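Local coordinates for protein nitrite transporter NirC (Salmonella enterica subsp. enterica serovar Typhimurium, PDB 4FC4) that carries nitrite in both directions across the bacterial cytoplasmic membrane as a pentameric channel of the formate/nitrite transporter family, at residues F46-N50 / S136-V141; C9-A13 / M85-G90. All blocks are in the same frame, centred on the assembly; numbering follows the deposited sequence.

Contact 1 of 2, residues F46-N50 / S136-V141; sequences FTLGN and SIVHSV
Ser136 meets Asn50 of segment 46-50, with Asn50 OD1 3.6 Å from Ser136 CA. The serine is the N-cap of helix 137-147: its OG accepts a bent bond from Val138 N, and it is also hydrogen-bonded to the backbone carbonyl of Leu130, which ties the cap to the preceding loop. At Ile137 the two segments are joined by a hydrogen bond, Ile137 N to Asn50 OD1 at 3.0 Å. It is almost straight at the hydrogen (173°), although the donor stands 35° out of the amide's carbonyl plane. Asn50 reaches this position because its CG is anti to the backbone N, and its side chain lies alongside that of Ile137, the two pointing opposite ways. The isoleucine's CG1 branch, set between the backbone N and the carbonyl carbon (chi1 67°), runs toward helix 24-51, where Ile137 CD1 presses on the backbone of the turn, 3.6 Å from Gly49 C. Ile137 CD1 also meets Phe46 CD2 at 3.8 Å, obliquely to the ring. Val138 adds its CG2 methyl, 3.9 Å from Phe46 CD2 and also near Phe46 CB. One turn on, Val141 CB lies in the ring plane at the edge, 3.9 Å from Phe46 CE2. Leu204 of helix 198-209 and Met61 of helix 57-63 also touch the Phe46 side chain. The contact thus divides into a polar part and an apolar part built around a buried phenylalanine. The hydrogen bond to Asn50 and the Ser136 cap together meet the first N-H groups of helix 137-147, which the helix itself cannot satisfy, and join it to helix 24-51 with Asn50 just beyond the predicted membrane span (residues 25-47); the apolar contacts fill the crossing of the two short segments, whose axes run nearly perpendicular.

Contact 2 of 2, residues C9-A13 / M85-G90; sequences CAANA and MFLTLG
Cys9 projects from helix 3-22 into the corner between Phe86 and Leu89, two side chains about one turn apart on helix 80-93. Cys9 CB rests 3.6 Å from Leu89 CD1 and lies in the plane of the Phe86 ring, at the edge, near CD1. The thiol, anti to the carbonyl carbon (chi1 -66°), continues past that edge to make an oblique sulfur-aromatic contact, with Cys9 SG 5.0 Å from the centroid of the Phe86 ring. A different side of the same ring receives Asn12: Asn12 ND2 stands 3.1 Å above the Phe86 ring plane, over its centre, and the amide plane is turned 82° from the ring, so that the amide meets the face with its nitrogen end rather than lying flat on it. The other end of that amide, OD1, is hydrogen-bonded to Arg15, which helps to fix its rotation. On the opposite face of Phe86, Met85 CE sits offset toward the rim, leaving the ring between a methyl and an amide nitrogen. The closest CA-to-CA approach is between two small residues: Ala10 CA and Gly90 CA are 4.1 Å apart. The Ala13 methyl settles into a hollow formed by Gly90 CA, the Phe86 carbonyl and Leu87 CD2. Ala13 CB is 3.4 Å from Phe86 O and 3.8 Å from Leu87 CD2. The absence of a side chain at Gly90 leaves room for this methyl, consistent with segment axes only 7.4 Å apart at a crossing angle of -99°. Thr95 OG1 accompanies the crossing, hydrogen-bonded to the carbonyl of Ala10 and weakly to that of Gly90. Beyond helix 3-22, Phe86 and Met85 also pack on helix 150-172, Leu87 on helix 98-125, and Met85 and Thr88 on helix 219-248, which places helix 80-93 within a bundle of surrounding helices.

Contacts 1 and 2 lie on opposite sides of the centre of the chain, with their centres 35 Å apart and their nearest atoms about 23 Å apart, so neither touches the other. Their segments alternate in sequence, and the first segments belong to successive helices, 3-22 and 24-51. Both are nearly perpendicular helix crossings, of opposite sign, but they are built differently: contact 1 has a side-chain-to-backbone hydrogen bond and axes 10.4 Å apart, whereas contact 2 relies on small residues and a ring. Contact 1 is also near the subunit interface, where Thr47 and Leu48 pack on Ala192 of a second subunit; no other chain of the assembly touches the segments of contact 2.

Contact 1 of 2, residues F46-N50 / S136-V141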
ATOM      1  N   PHE B  46      18.077   4.906 -10.791  1.00 43.26           N
ATOM      2  CA  PHE B  46      19.543   5.007 -10.738  1.00 42.50           C
ATOM      3  C   PHE B  46      20.071   5.926  -9.635  1.00 41.81           C
ATOM      4  O   PHE B  46      21.089   5.640  -9.067  1.00 41.85           O
ATOM      5  CB  PHE B  46      20.107   5.315 -12.107  1.00 38.77           C
ATOM      6  CG  PHE B  46      20.169   4.110 -12.949  1.00 40.76           C
ATOM      7  CD1 PHE B  46      18.982   3.588 -13.517  1.00 41.07           C
ATOM      8  CD2 PHE B  46      21.385   3.397 -13.101  1.00 42.32           C
ATOM      9  CE1 PHE B  46      19.003   2.407 -14.269  1.00 39.75           C
ATOM     10  CE2 PHE B  46      21.417   2.238 -13.866  1.00 44.08           C
ATOM     11  CZ  PHE B  46      20.223   1.754 -14.461  1.00 44.94           C
ATOM     12  N   THR B  47      19.361   6.999  -9.304  1.00 37.96           N
ATOM     13  CA  THR B  47      19.720   7.800  -8.159  1.00 37.68           C
ATOM     14  C   THR B  47      19.654   6.950  -6.903  1.00 40.92           C
ATOM     15  O   THR B  47      20.544   7.005  -6.056  1.00 45.78           O
ATOM     16  CB  THR B  47      18.765   9.017  -8.069  1.00 38.96           C
ATOM     17  OG1 THR B  47      18.824   9.679  -9.360  1.00 45.56           O
ATOM     18  CG2 THR B  47      19.189  10.021  -6.968  1.00 33.23           C
ATOM     19  N   LEU B  48      18.611   6.149  -6.766  1.00 38.74           N
ATOM     20  CA  LEU B  48      18.464   5.407  -5.556  1.00 39.84           C
ATOM     21  C   LEU B  48      19.501   4.284  -5.486  1.00 44.06           C
ATOM     22  O   LEU B  48      20.144   4.086  -4.440  1.00 46.31           O
ATOM     23  CB  LEU B  48      17.027   4.882  -5.421  1.00 40.17           C
ATOM     24  CG  LEU B  48      15.930   5.977  -5.307  1.00 38.79           C
ATOM     25  CD1 LEU B  48      14.542   5.313  -5.316  1.00 39.21           C
ATOM     26  CD2 LEU B  48      16.108   6.809  -4.047  1.00 35.24           C
ATOM     27  N   GLY B  49      19.646   3.555  -6.590  1.00 43.32           N
ATOM     28  CA  GLY B  49      20.521   2.391  -6.656  1.00 43.51           C
ATOM     29  C   GLY B  49      21.935   2.817  -6.447  1.00 45.63           C
ATOM     30  O   GLY B  49      22.700   2.096  -5.813  1.00 53.08           O
ATOM     31  N   ASN B  50      22.272   4.010  -6.939  1.00 44.75           N
ATOM     32  CA  ASN B  50      23.640   4.552  -6.860  1.00 46.40           C
ATOM     33  C   ASN B  50      24.140   4.693  -5.440  1.00 48.25           C
ATOM     34  O   ASN B  50      25.320   4.645  -5.234  1.00 51.06           O
ATOM     35  CB  ASN B  50      23.862   5.868  -7.653  1.00 41.59           C
ATOM     36  CG  ASN B  50      25.362   6.123  -7.954  1.00 46.40           C
ATOM     37  OD1 ASN B  50      26.062   5.262  -8.503  1.00 50.87           O
ATOM     38  ND2 ASN B  50      25.845   7.299  -7.628  1.00 43.14           N
ATOM     39  N   SER B 136      29.957   5.966 -11.030  1.00 53.87           N
ATOM     40  CA  SER B 136      28.517   5.909 -11.073  1.00 52.78           C
ATOM     41  C   SER B 136      27.943   4.634 -11.734  1.00 53.69           C
ATOM     42  O   SER B 136      28.390   4.215 -12.842  1.00 53.62           O
ATOM     43  CB  SER B 136      27.960   7.139 -11.806  1.00 51.29           C
ATOM     44  OG  SER B 136      26.552   6.995 -12.141  1.00 47.44           O
ATOM     45  N   ILE B 137      26.890   4.090 -11.112  1.00 46.90           N
ATOM     46  CA  ILE B 137      26.251   2.902 -11.667  1.00 46.93           C
ATOM     47  C   ILE B 137      25.642   3.143 -13.044  1.00 46.04           C
ATOM     48  O   ILE B 137      25.460   2.186 -13.797  1.00 49.28           O
ATOM     49  CB  ILE B 137      25.249   2.179 -10.699  1.00 44.16           C
ATOM     50  CG1 ILE B 137      23.997   3.012 -10.401  1.00 41.15           C
ATOM     51  CG2 ILE B 137      25.976   1.800  -9.404  1.00 47.12           C
ATOM     52  CD1 ILE B 137      22.819   2.165  -9.843  1.00 38.95           C
ATOM     53  N   VAL B 138      25.315   4.395 -13.352  1.00 45.90           N
ATOM     54  CA  VAL B 138      24.895   4.790 -14.701  1.00 45.91           C
ATOM     55  C   VAL B 138      25.966   4.347 -15.688  1.00 45.81           C
ATOM     56  O   VAL B 138      25.645   3.739 -16.711  1.00 49.20           O
ATOM     57  CB  VAL B 138      24.565   6.329 -14.814  1.00 47.29           C
ATOM     58  CG1 VAL B 138      24.707   6.902 -16.226  1.00 44.58           C
ATOM     59  CG2 VAL B 138      23.158   6.652 -14.293  1.00 43.86           C
ATOM     60  N   HIS B 139      27.235   4.595 -15.381  1.00 47.91           N
ATOM     61  CA  HIS B 139      28.333   4.158 -16.305  1.00 48.46           C
ATOM     62  C   HIS B 139      28.617   2.684 -16.325  1.00 48.52           C
ATOM     63  O   HIS B 139      28.785   2.119 -17.418  1.00 52.07           O
ATOM     64  CB  HIS B 139      29.599   4.964 -16.109  1.00 46.06           C
ATOM     65  CG  HIS B 139      29.358   6.425 -16.213  1.00 48.35           C
ATOM     66  ND1 HIS B 139      29.758   7.299 -15.274  1.00 49.66           N
ATOM     67  CD2 HIS B 139      28.621   7.154 -17.146  1.00 48.89           C
ATOM     68  CE1 HIS B 139      29.344   8.535 -15.613  1.00 50.46           C
ATOM     69  NE2 HIS B 139      28.654   8.446 -16.763  1.00 49.91           N
ATOM     70  N   SER B 140      28.629   2.025 -15.161  1.00 44.63           N
ATOM     71  CA  SER B 140      28.959   0.619 -15.173  1.00 45.15           C
ATOM     72  C   SER B 140      27.783  -0.208 -15.735  1.00 45.31           C
ATOM     73  O   SER B 140      27.978  -1.174 -16.481  1.00 45.68           O
ATOM     74  CB  SER B 140      29.446   0.153 -13.822  1.00 44.20           C
ATOM     75  OG  SER B 140      28.474   0.409 -12.846  1.00 44.81           O
ATOM     76  N   VAL B 141      26.552   0.193 -15.451  1.00 43.96           N
ATOM     77  CA  VAL B 141      25.404  -0.567 -15.995  1.00 43.91           C
ATOM     78  C   VAL B 141      25.230  -0.354 -17.517  1.00 47.16           C
ATOM     79  O   VAL B 141      24.996  -1.315 -18.238  1.00 50.71           O
ATOM     80  CB  VAL B 141      24.102  -0.325 -15.175  1.00 40.79           C
ATOM     81  CG1 VAL B 141      22.896  -1.075 -15.749  1.00 37.04           C
ATOM     82  CG2 VAL B 141      24.342  -0.769 -13.769  1.00 37.09           C
TER

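Contact 2 of 2, residues C9-A13 / M85-G90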
ATOM      1  N   CYS B   9      -7.765  -2.816 -27.726  1.00 47.20           N
ATOM      2  CA  CYS B   9      -6.427  -2.660 -28.322  1.00 46.98           C
ATOM      3  C   CYS B   9      -6.464  -2.321 -29.796  1.00 49.41           C
ATOM      4  O   CYS B   9      -5.705  -1.488 -30.296  1.00 49.60           O
ATOM      5  CB  CYS B   9      -5.641  -3.933 -28.165  1.00 48.92           C
ATOM      6  SG  CYS B   9      -5.253  -4.340 -26.464  1.00 51.70           S
ATOM      7  N   ALA B  10      -7.342  -3.018 -30.484  1.00 51.13           N
ATOM      8  CA  ALA B  10      -7.646  -2.776 -31.856  1.00 56.66           C
ATOM      9  C   ALA B  10      -8.238  -1.354 -32.111  1.00 57.64           C
ATOM     10  O   ALA B  10      -7.925  -0.740 -33.127  1.00 58.82           O
ATOM     11  CB  ALA B  10      -8.600  -3.871 -32.348  1.00 60.67           C
ATOM     12  N   ALA B  11      -9.082  -0.840 -31.214  1.00 54.50           N
ATOM     13  CA  ALA B  11      -9.600   0.520 -31.392  1.00 51.63           C
ATOM     14  C   ALA B  11      -8.437   1.465 -31.110  1.00 50.06           C
ATOM     15  O   ALA B  11      -8.238   2.434 -31.824  1.00 52.48           O
ATOM     16  CB  ALA B  11     -10.780   0.813 -30.494  1.00 45.57           C
ATOM     17  N   ASN B  12      -7.620   1.152 -30.119  1.00 47.24           N
ATOM     18  CA  ASN B  12      -6.460   1.977 -29.867  1.00 46.09           C
ATOM     19  C   ASN B  12      -5.483   2.053 -31.079  1.00 48.66           C
ATOM     20  O   ASN B  12      -4.873   3.088 -31.380  1.00 50.29           O
ATOM     21  CB  ASN B  12      -5.771   1.454 -28.644  1.00 44.49           C
ATOM     22  CG  ASN B  12      -4.752   2.422 -28.092  1.00 45.98           C
ATOM     23  OD1 ASN B  12      -4.976   3.630 -28.029  1.00 49.56           O
ATOM     24  ND2 ASN B  12      -3.617   1.894 -27.702  1.00 44.70           N
ATOM     25  N   ALA B  13      -5.348   0.950 -31.795  1.00 50.39           N
ATOM     26  CA  ALA B  13      -4.425   0.906 -32.889  1.00 49.54           C
ATOM     27  C   ALA B  13      -4.901   1.824 -34.025  1.00 53.04           C
ATOM     28  O   ALA B  13      -4.072   2.562 -34.610  1.00 55.73           O
ATOM     29  CB  ALA B  13      -4.250  -0.524 -33.331  1.00 48.61           C
ATOM     30  N   MET B  85       2.346  -4.565 -29.310  1.00 46.20           N
ATOM     31  CA  MET B  85       1.083  -5.289 -29.013  1.00 47.34           C
ATOM     32  C   MET B  85      -0.163  -4.687 -29.662  1.00 49.02           C
ATOM     33  O   MET B  85      -0.915  -5.417 -30.316  1.00 55.70           O
ATOM     34  CB  MET B  85       0.832  -5.439 -27.516  1.00 49.15           C
ATOM     35  CG  MET B  85      -0.424  -6.222 -27.118  1.00 48.38           C
ATOM     36  SD  MET B  85      -0.506  -6.316 -25.288  1.00 46.58           S
ATOM     37  CE  MET B  85      -1.086  -4.682 -24.847  1.00 40.91           C
ATOM     38  N   PHE B  86      -0.362  -3.375 -29.520  1.00 45.70           N
ATOM     39  CA  PHE B  86      -1.617  -2.741 -29.921  1.00 47.77           C
ATOM     40  C   PHE B  86      -1.823  -2.932 -31.420  1.00 52.05           C
ATOM     41  O   PHE B  86      -2.914  -3.364 -31.916  1.00 52.91           O
ATOM     42  CB  PHE B  86      -1.623  -1.222 -29.576  1.00 47.80           C
ATOM     43  CG  PHE B  86      -1.804  -0.898 -28.098  1.00 46.59           C
ATOM     44  CD1 PHE B  86      -2.909  -1.369 -27.370  1.00 48.68           C
ATOM     45  CD2 PHE B  86      -0.873  -0.082 -27.425  1.00 46.77           C
ATOM     46  CE1 PHE B  86      -3.075  -1.040 -26.005  1.00 46.04           C
ATOM     47  CE2 PHE B  86      -1.027   0.242 -26.067  1.00 42.87           C
ATOM     48  CZ  PHE B  86      -2.117  -0.244 -25.355  1.00 41.04           C
ATOM     49  N   LEU B  87      -0.758  -2.587 -32.148  1.00 52.61           N
ATOM     50  CA  LEU B  87      -0.781  -2.624 -33.590  1.00 55.20           C
ATOM     51  C   LEU B  87      -0.958  -4.039 -34.115  1.00 58.21           C
ATOM     52  O   LEU B  87      -1.608  -4.238 -35.127  1.00 62.90           O
ATOM     53  CB  LEU B  87       0.447  -1.938 -34.165  1.00 54.11           C
ATOM     54  CG  LEU B  87       0.622  -0.477 -33.728  1.00 53.46           C
ATOM     55  CD1 LEU B  87       1.796   0.129 -34.468  1.00 56.03           C
ATOM     56  CD2 LEU B  87      -0.614   0.360 -34.029  1.00 55.10           C
ATOM     57  N   THR B  88      -0.438  -5.024 -33.393  1.00 58.42           N
ATOM     58  CA  THR B  88      -0.553  -6.415 -33.814  1.00 59.75           C
ATOM     59  C   THR B  88      -2.035  -6.804 -33.802  1.00 61.96           C
ATOM     60  O   THR B  88      -2.581  -7.282 -34.840  1.00 66.30           O
ATOM     61  CB  THR B  88       0.282  -7.344 -32.892  1.00 59.36           C
ATOM     62  OG1 THR B  88       1.672  -7.177 -33.217  1.00 59.91           O
ATOM     63  CG2 THR B  88      -0.120  -8.810 -33.060  1.00 57.24           C
ATOM     64  N   LEU B  89      -2.663  -6.578 -32.643  1.00 55.41           N
ATOM     65  CA  LEU B  89      -4.082  -6.811 -32.445  1.00 55.02           C
ATOM     66  C   LEU B  89      -4.891  -6.009 -33.444  1.00 56.60           C
ATOM     67  O   LEU B  89      -5.903  -6.498 -33.945  1.00 62.47           O
ATOM     68  CB  LEU B  89      -4.509  -6.507 -30.981  1.00 51.42           C
ATOM     69  CG  LEU B  89      -3.919  -7.546 -30.011  1.00 49.90           C
ATOM     70  CD1 LEU B  89      -4.171  -7.236 -28.546  1.00 47.58           C
ATOM     71  CD2 LEU B  89      -4.485  -8.923 -30.330  1.00 50.71           C
ATOM     72  N   GLY B  90      -4.463  -4.786 -33.747  1.00 55.75           N
ATOM     73  CA  GLY B  90      -5.118  -3.970 -34.802  1.00 56.57           C
ATOM     74  C   GLY B  90      -5.082  -4.617 -36.184  1.00 58.46           C
ATOM     75  O   GLY B  90      -6.125  -4.692 -36.876  1.00 57.70           O
TER